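Long-range contacts in pectate lyase 47 (Bacillus sp. TS-47, PDB 1VBL), which probably cleaves pectate by calcium-dependent beta-elimination, as a secreted, thermostable lyase of polysaccharide lyase family 1: residues Q293-N298 and Q322-N327; P10-A15 and F240-Y245. All coordinates share one frame; numbering follows the deposited sequence.

Contact 1: residues Q293-N298 and Q322-N327; sequences QVHIYN and QIYAQN
Strands 293-297 and 322-326 run parallel, their axes 4.5 Å apart at closest approach and 15° from alignment, in a register that sets His295 beside Tyr324 and Tyr297 beside Gln326. They are equivalent strands of consecutive coils of the right-handed parallel beta-helix found throughout polysaccharide lyase family 1, and they illustrate how such a solenoid stacks one coil on the next, with side chains alternating between its interior and its outer surface. Val294 O accepts Tyr324 N, Ile296 N meets Tyr324 O at 2.9 Å, and Ile296 O in turn receives Gln326 N. On the inner side the Ile296 CD1 methyl reaches Ile323 CG2 at 3.7 Å, while strand 315-318 packs against the pair, Trp315 on Ile296 and Val317 on Ile323.

The outer side is more polar. His295 places CG opposite its backbone N (chi1 -166°), which brings the imidazole across to the next coil. There NE2 donates to Gln326 OE1 at 2.8 Å, arriving in the plane of that carbonyl, and ring and amide lie nearly coplanar (24°). The CD2 edge of His295 rests 3.3 Å from Tyr324 O, and Tyr297 CD2 sits over the rim of one face, so the imidazole is hemmed in at its edge and on one face; Pro390 packs on both His295 and Tyr324. Gln293 and Gln322 extend side by side in the same direction with their amides almost perpendicular, touching through Gln293 CG and Gln322 CD at 3.7 Å. Where both strands are interrupted, Asn298 and Asn327 adopt left-handed helical backbone angles. Their side chains grip opposite polar groups of one backbone residue, Asn298 OD1 bonding His397 N and Asn327 ND2 bonding His397 O. Asn298 ND2 also bonds Asn327 O at 3.2 Å, with that oxygen almost in the plane of the Asn298 amide.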
loop_
_atom_site.group_PDB
_atom_site.type_symbol
_atom_site.label_atom_id
_atom_site.label_comp_id
_atom_site.label_asym_id
_atom_site.label_seq_id
_atom_site.Cartn_x
_atom_site.Cartn_y
_atom_site.Cartn_z
ATOM N N GLN A 293 -1.155 -16.778 -2.586
ATOM C CA GLN A 293 -2.128 -17.081 -3.613
ATOM C C GLN A 293 -2.877 -15.757 -3.638
ATOM O O GLN A 293 -3.737 -15.487 -2.795
ATOM C CB GLN A 293 -3.029 -18.230 -3.171
ATOM C CG GLN A 293 -2.308 -19.572 -3.260
ATOM C CD GLN A 293 -3.167 -20.757 -2.860
ATOM O OE1 GLN A 293 -2.817 -21.903 -3.146
ATOM N NE2 GLN A 293 -4.283 -20.496 -2.195
ATOM N N VAL A 294 -2.490 -14.915 -4.588
ATOM C CA VAL A 294 -3.069 -13.593 -4.733
ATOM C C VAL A 294 -3.952 -13.529 -5.974
ATOM O O VAL A 294 -3.501 -13.797 -7.090
ATOM C CB VAL A 294 -1.954 -12.527 -4.827
ATOM C CG1 VAL A 294 -2.570 -11.151 -5.020
ATOM C CG2 VAL A 294 -1.102 -12.550 -3.550
ATOM N N HIS A 295 -5.214 -13.177 -5.754
ATOM C CA HIS A 295 -6.199 -13.071 -6.823
ATOM C C HIS A 295 -6.285 -11.610 -7.255
ATOM O O HIS A 295 -6.648 -10.734 -6.464
ATOM C CB HIS A 295 -7.566 -13.549 -6.323
ATOM C CG HIS A 295 -8.562 -13.793 -7.417
ATOM N ND1 HIS A 295 -9.909 -13.947 -7.173
ATOM C CD2 HIS A 295 -8.401 -13.947 -8.753
ATOM C CE1 HIS A 295 -10.537 -14.187 -8.311
ATOM N NE2 HIS A 295 -9.645 -14.195 -9.285
ATOM N N ILE A 296 -5.947 -11.360 -8.515
ATOM C CA ILE A 296 -5.951 -10.013 -9.072
ATOM C C ILE A 296 -6.946 -9.959 -10.222
ATOM O O ILE A 296 -6.692 -10.534 -11.279
ATOM C CB ILE A 296 -4.549 -9.660 -9.618
ATOM C CG1 ILE A 296 -3.510 -9.810 -8.500
ATOM C CG2 ILE A 296 -4.546 -8.258 -10.204
ATOM C CD1 ILE A 296 -2.085 -9.547 -8.958
ATOM N N TYR A 297 -8.070 -9.272 -10.032
ATOM C CA TYR A 297 -9.047 -9.208 -11.108
ATOM C C TYR A 297 -9.820 -7.904 -11.231
ATOM O O TYR A 297 -10.013 -7.182 -10.255
ATOM C CB TYR A 297 -10.021 -10.394 -10.994
ATOM C CG TYR A 297 -11.083 -10.286 -9.920
ATOM C CD1 TYR A 297 -12.325 -9.704 -10.194
ATOM C CD2 TYR A 297 -10.866 -10.802 -8.639
ATOM C CE1 TYR A 297 -13.325 -9.645 -9.224
ATOM C CE2 TYR A 297 -11.864 -10.746 -7.657
ATOM C CZ TYR A 297 -13.090 -10.166 -7.960
ATOM O OH TYR A 297 -14.075 -10.107 -6.997
ATOM N N ASN A 298 -10.248 -7.608 -12.453
ATOM C CA ASN A 298 -11.025 -6.409 -12.736
ATOM C C ASN A 298 -10.381 -5.108 -12.270
ATOM O O ASN A 298 -11.077 -4.183 -11.853
ATOM C CB ASN A 298 -12.414 -6.537 -12.108
ATOM C CG ASN A 298 -13.316 -7.501 -12.860
ATOM O OD1 ASN A 298 -14.379 -7.876 -12.367
ATOM N ND2 ASN A 298 -12.902 -7.901 -14.061
ATOM N N GLN A 322 1.927 -17.066 -6.163
ATOM C CA GLN A 322 0.908 -17.800 -6.895
ATOM C C GLN A 322 -0.163 -16.814 -7.341
ATOM O O GLN A 322 -1.314 -16.865 -6.898
ATOM C CB GLN A 322 0.302 -18.899 -6.020
ATOM C CG GLN A 322 1.288 -20.001 -5.643
ATOM C CD GLN A 322 0.630 -21.139 -4.883
ATOM O OE1 GLN A 322 -0.256 -21.818 -5.405
ATOM N NE2 GLN A 322 1.060 -21.350 -3.645
ATOM N N ILE A 323 0.233 -15.906 -8.220
ATOM C CA ILE A 323 -0.686 -14.902 -8.735
ATOM C C ILE A 323 -1.681 -15.517 -9.716
ATOM O O ILE A 323 -1.313 -16.327 -10.564
ATOM C CB ILE A 323 0.086 -13.774 -9.457
ATOM C CG1 ILE A 323 0.946 -13.012 -8.445
ATOM C CG2 ILE A 323 -0.892 -12.840 -10.171
ATOM C CD1 ILE A 323 1.984 -12.101 -9.077
ATOM N N TYR A 324 -2.944 -15.133 -9.581
ATOM C CA TYR A 324 -3.999 -15.597 -10.475
ATOM C C TYR A 324 -4.682 -14.301 -10.911
ATOM O O TYR A 324 -5.465 -13.720 -10.160
ATOM C CB TYR A 324 -4.976 -16.511 -9.724
ATOM C CG TYR A 324 -5.901 -17.317 -10.617
ATOM C CD1 TYR A 324 -6.935 -16.701 -11.328
ATOM C CD2 TYR A 324 -5.740 -18.699 -10.753
ATOM C CE1 TYR A 324 -7.788 -17.445 -12.154
ATOM C CE2 TYR A 324 -6.586 -19.451 -11.575
ATOM C CZ TYR A 324 -7.606 -18.818 -12.271
ATOM O OH TYR A 324 -8.443 -19.558 -13.079
ATOM N N ALA A 325 -4.356 -13.843 -12.119
ATOM C CA ALA A 325 -4.891 -12.593 -12.655
ATOM C C ALA A 325 -5.993 -12.804 -13.690
ATOM O O ALA A 325 -5.831 -13.574 -14.634
ATOM C CB ALA A 325 -3.755 -11.773 -13.268
ATOM N N GLN A 326 -7.108 -12.097 -13.513
ATOM C CA GLN A 326 -8.241 -12.213 -14.424
ATOM C C GLN A 326 -8.863 -10.887 -14.837
ATOM O O GLN A 326 -9.147 -10.030 -14.001
ATOM C CB GLN A 326 -9.365 -13.039 -13.789
ATOM C CG GLN A 326 -9.098 -14.512 -13.602
ATOM C CD GLN A 326 -10.280 -15.204 -12.949
ATOM O OE1 GLN A 326 -10.426 -15.193 -11.727
ATOM N NE2 GLN A 326 -11.145 -15.788 -13.766
ATOM N N ASN A 327 -9.094 -10.741 -16.135
ATOM C CA ASN A 327 -9.769 -9.574 -16.680
ATOM C C ASN A 327 -9.345 -8.200 -16.162
ATOM O O ASN A 327 -10.180 -7.415 -15.704
ATOM C CB ASN A 327 -11.277 -9.765 -16.484
ATOM C CG ASN A 327 -11.785 -11.036 -17.145
ATOM O OD1 ASN A 327 -10.992 -11.881 -17.570
ATOM N ND2 ASN A 327 -13.106 -11.184 -17.229
#

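Contact 2: residues P10-A15 and F240-Y245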
loop_
_atom_site.group_PDB
_atom_site.type_symbol
_atom_site.label_atom_id
_atom_site.label_comp_id
_atom_site.label_asym_id
_atom_site.label_seq_id
_atom_site.Cartn_x
_atom_site.Cartn_y
_atom_site.Cartn_z
ATOM N N PRO A 10 -20.098 -12.247 1.862
ATOM C CA PRO A 10 -19.718 -13.631 2.156
ATOM C C PRO A 10 -18.620 -14.283 1.316
ATOM O O PRO A 10 -17.899 -15.145 1.817
ATOM C CB PRO A 10 -21.049 -14.379 2.079
ATOM C CG PRO A 10 -21.855 -13.561 1.127
ATOM C CD PRO A 10 -21.540 -12.154 1.577
ATOM N N TYR A 11 -18.486 -13.887 0.055
ATOM C CA TYR A 11 -17.459 -14.468 -0.809
ATOM C C TYR A 11 -16.537 -13.422 -1.422
ATOM O O TYR A 11 -15.841 -13.702 -2.400
ATOM C CB TYR A 11 -18.096 -15.271 -1.955
ATOM C CG TYR A 11 -18.928 -16.453 -1.508
ATOM C CD1 TYR A 11 -20.247 -16.284 -1.087
ATOM C CD2 TYR A 11 -18.387 -17.738 -1.485
ATOM C CE1 TYR A 11 -21.009 -17.366 -0.651
ATOM C CE2 TYR A 11 -19.140 -18.830 -1.050
ATOM C CZ TYR A 11 -20.448 -18.636 -0.634
ATOM O OH TYR A 11 -21.190 -19.706 -0.189
ATOM N N ASP A 12 -16.511 -12.225 -0.849
ATOM C CA ASP A 12 -15.679 -11.175 -1.423
ATOM C C ASP A 12 -14.197 -11.248 -1.062
ATOM O O ASP A 12 -13.734 -10.592 -0.124
ATOM C CB ASP A 12 -16.229 -9.792 -1.061
ATOM C CG ASP A 12 -15.575 -8.683 -1.873
ATOM O OD1 ASP A 12 -14.745 -9.003 -2.747
ATOM O OD2 ASP A 12 -15.883 -7.498 -1.641
ATOM N N GLY A 13 -13.461 -12.053 -1.822
ATOM C CA GLY A 13 -12.031 -12.183 -1.609
ATOM C C GLY A 13 -11.578 -13.014 -0.424
ATOM O O GLY A 13 -12.382 -13.496 0.373
ATOM N N TRP A 14 -10.264 -13.169 -0.308
ATOM C CA TRP A 14 -9.676 -13.949 0.771
ATOM C C TRP A 14 -10.093 -13.523 2.179
ATOM O O TRP A 14 -10.104 -14.347 3.094
ATOM C CB TRP A 14 -8.151 -13.933 0.653
ATOM C CG TRP A 14 -7.598 -14.957 -0.305
ATOM C CD1 TRP A 14 -6.858 -14.719 -1.433
ATOM C CD2 TRP A 14 -7.667 -16.385 -0.166
ATOM N NE1 TRP A 14 -6.456 -15.912 -1.997
ATOM C CE2 TRP A 14 -6.940 -16.947 -1.238
ATOM C CE3 TRP A 14 -8.272 -17.241 0.766
ATOM C CZ2 TRP A 14 -6.798 -18.328 -1.405
ATOM C CZ3 TRP A 14 -8.131 -18.619 0.600
ATOM C CH2 TRP A 14 -7.399 -19.147 -0.479
ATOM N N ALA A 15 -10.431 -12.249 2.361
ATOM C CA ALA A 15 -10.849 -11.764 3.676
ATOM C C ALA A 15 -12.195 -12.357 4.093
ATOM O O ALA A 15 -12.615 -12.215 5.243
ATOM C CB ALA A 15 -10.929 -10.243 3.673
ATOM N N PHE A 240 -5.558 -13.492 4.504
ATOM C CA PHE A 240 -6.979 -13.224 4.288
ATOM C C PHE A 240 -7.293 -11.734 4.239
ATOM O O PHE A 240 -7.901 -11.171 5.153
ATOM C CB PHE A 240 -7.780 -13.916 5.392
ATOM C CG PHE A 240 -7.462 -15.380 5.522
ATOM C CD1 PHE A 240 -7.097 -15.926 6.750
ATOM C CD2 PHE A 240 -7.494 -16.207 4.406
ATOM C CE1 PHE A 240 -6.762 -17.276 6.861
ATOM C CE2 PHE A 240 -7.160 -17.560 4.506
ATOM C CZ PHE A 240 -6.793 -18.092 5.735
ATOM N N ILE A 241 -6.885 -11.114 3.140
ATOM C CA ILE A 241 -7.066 -9.688 2.935
ATOM C C ILE A 241 -7.770 -9.400 1.615
ATOM O O ILE A 241 -7.499 -10.054 0.616
ATOM C CB ILE A 241 -5.694 -8.991 2.907
ATOM C CG1 ILE A 241 -4.933 -9.312 4.198
ATOM C CG2 ILE A 241 -5.861 -7.493 2.707
ATOM C CD1 ILE A 241 -3.512 -8.796 4.207
ATOM N N THR A 242 -8.679 -8.429 1.624
ATOM C CA THR A 242 -9.375 -8.029 0.407
ATOM C C THR A 242 -9.167 -6.530 0.205
ATOM O O THR A 242 -9.471 -5.722 1.083
ATOM C CB THR A 242 -10.889 -8.337 0.466
ATOM O OG1 THR A 242 -11.089 -9.757 0.439
ATOM C CG2 THR A 242 -11.610 -7.715 -0.739
ATOM N N ILE A 243 -8.625 -6.178 -0.956
ATOM C CA ILE A 243 -8.345 -4.794 -1.335
ATOM C C ILE A 243 -9.235 -4.515 -2.539
ATOM O O ILE A 243 -8.965 -4.992 -3.646
ATOM C CB ILE A 243 -6.860 -4.640 -1.726
ATOM C CG1 ILE A 243 -5.977 -4.997 -0.524
ATOM C CG2 ILE A 243 -6.583 -3.225 -2.218
ATOM C CD1 ILE A 243 -4.499 -5.022 -0.838
ATOM N N SER A 244 -10.290 -3.733 -2.329
ATOM C CA SER A 244 -11.234 -3.479 -3.405
ATOM C C SER A 244 -11.701 -2.045 -3.600
ATOM O O SER A 244 -11.828 -1.276 -2.650
ATOM C CB SER A 244 -12.460 -4.361 -3.197
ATOM O OG SER A 244 -13.024 -4.123 -1.918
ATOM N N TYR A 245 -11.970 -1.707 -4.857
ATOM C CA TYR A 245 -12.467 -0.388 -5.212
ATOM C C TYR A 245 -11.697 0.794 -4.631
ATOM O O TYR A 245 -12.296 1.789 -4.222
ATOM C CB TYR A 245 -13.937 -0.291 -4.817
ATOM C CG TYR A 245 -14.842 -1.118 -5.702
ATOM C CD1 TYR A 245 -15.259 -0.634 -6.938
ATOM C CD2 TYR A 245 -15.267 -2.387 -5.313
ATOM C CE1 TYR A 245 -16.081 -1.392 -7.769
ATOM C CE2 TYR A 245 -16.091 -3.159 -6.140
ATOM C CZ TYR A 245 -16.492 -2.650 -7.366
ATOM O OH TYR A 245 -17.305 -3.386 -8.198
#
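A buried loop-on-strand contact centres on Thr242, where the N-terminal segment 10-15, bent in an inverse gamma turn at Asp12, lies against the outward-facing side chains of strand 239-251. The Thr242 hydroxyl bridges two points of the loop: OG1 donates to Asp12 O at 2.8 Å and accepts Ala15 N at 3.2 Å, the latter with an N-H...O angle of 153°. With OG1 opposite the carbonyl carbon (chi1 -69°), the oxygen faces the loop backbone while CG2 approaches the Asp12 carboxylate. Gly13 passes so close to this hydroxyl that a beta carbon there would collide with OG1. Replacing Thr242 by a valine is likely to leave Asp12 O and Ala15 N without the hydroxyl that ties both to the strand.

Strand 239-251 belongs to the parallel beta-helix, and Ile241 points the other way, into the core against Val272 and Ile234; its side chain is about 9 Å from that of the calcium ligand Asp233. Asp12 is secured beyond the segments by a salt bridge to Lys9 and a hydrogen bond to His275. At the start of the strand, Trp14 and Phe240 slant past each other, the indole CE3 meeting Phe240 CD2 at 3.9 Å. Tyr17 stacks on the Phe240 ring and Arg271 makes a cation-pi contact with Trp14, while Phe240 CB packs 3.3 Å from Trp14 O.

From the N terminus, contact 2 comes first: residues 10-15 are brought back against residues 240-245, closing a loop of 224 residues that includes the earlier coils of the beta-helix. Contact 1 opens only after this has closed; it has only 23 residues between its segments, and its register advances 29 residues, one coil. The two are therefore in series, neither nesting nor crossing, one long-range and one local. Strand 272-280 lies between them, pairing with 239-251 on one side and 293-303 on the other. They also meet directly: Trp14 NE1 makes a weak hydrogen bond to Gln293 O, tying the N-terminal loop to a later coil as well.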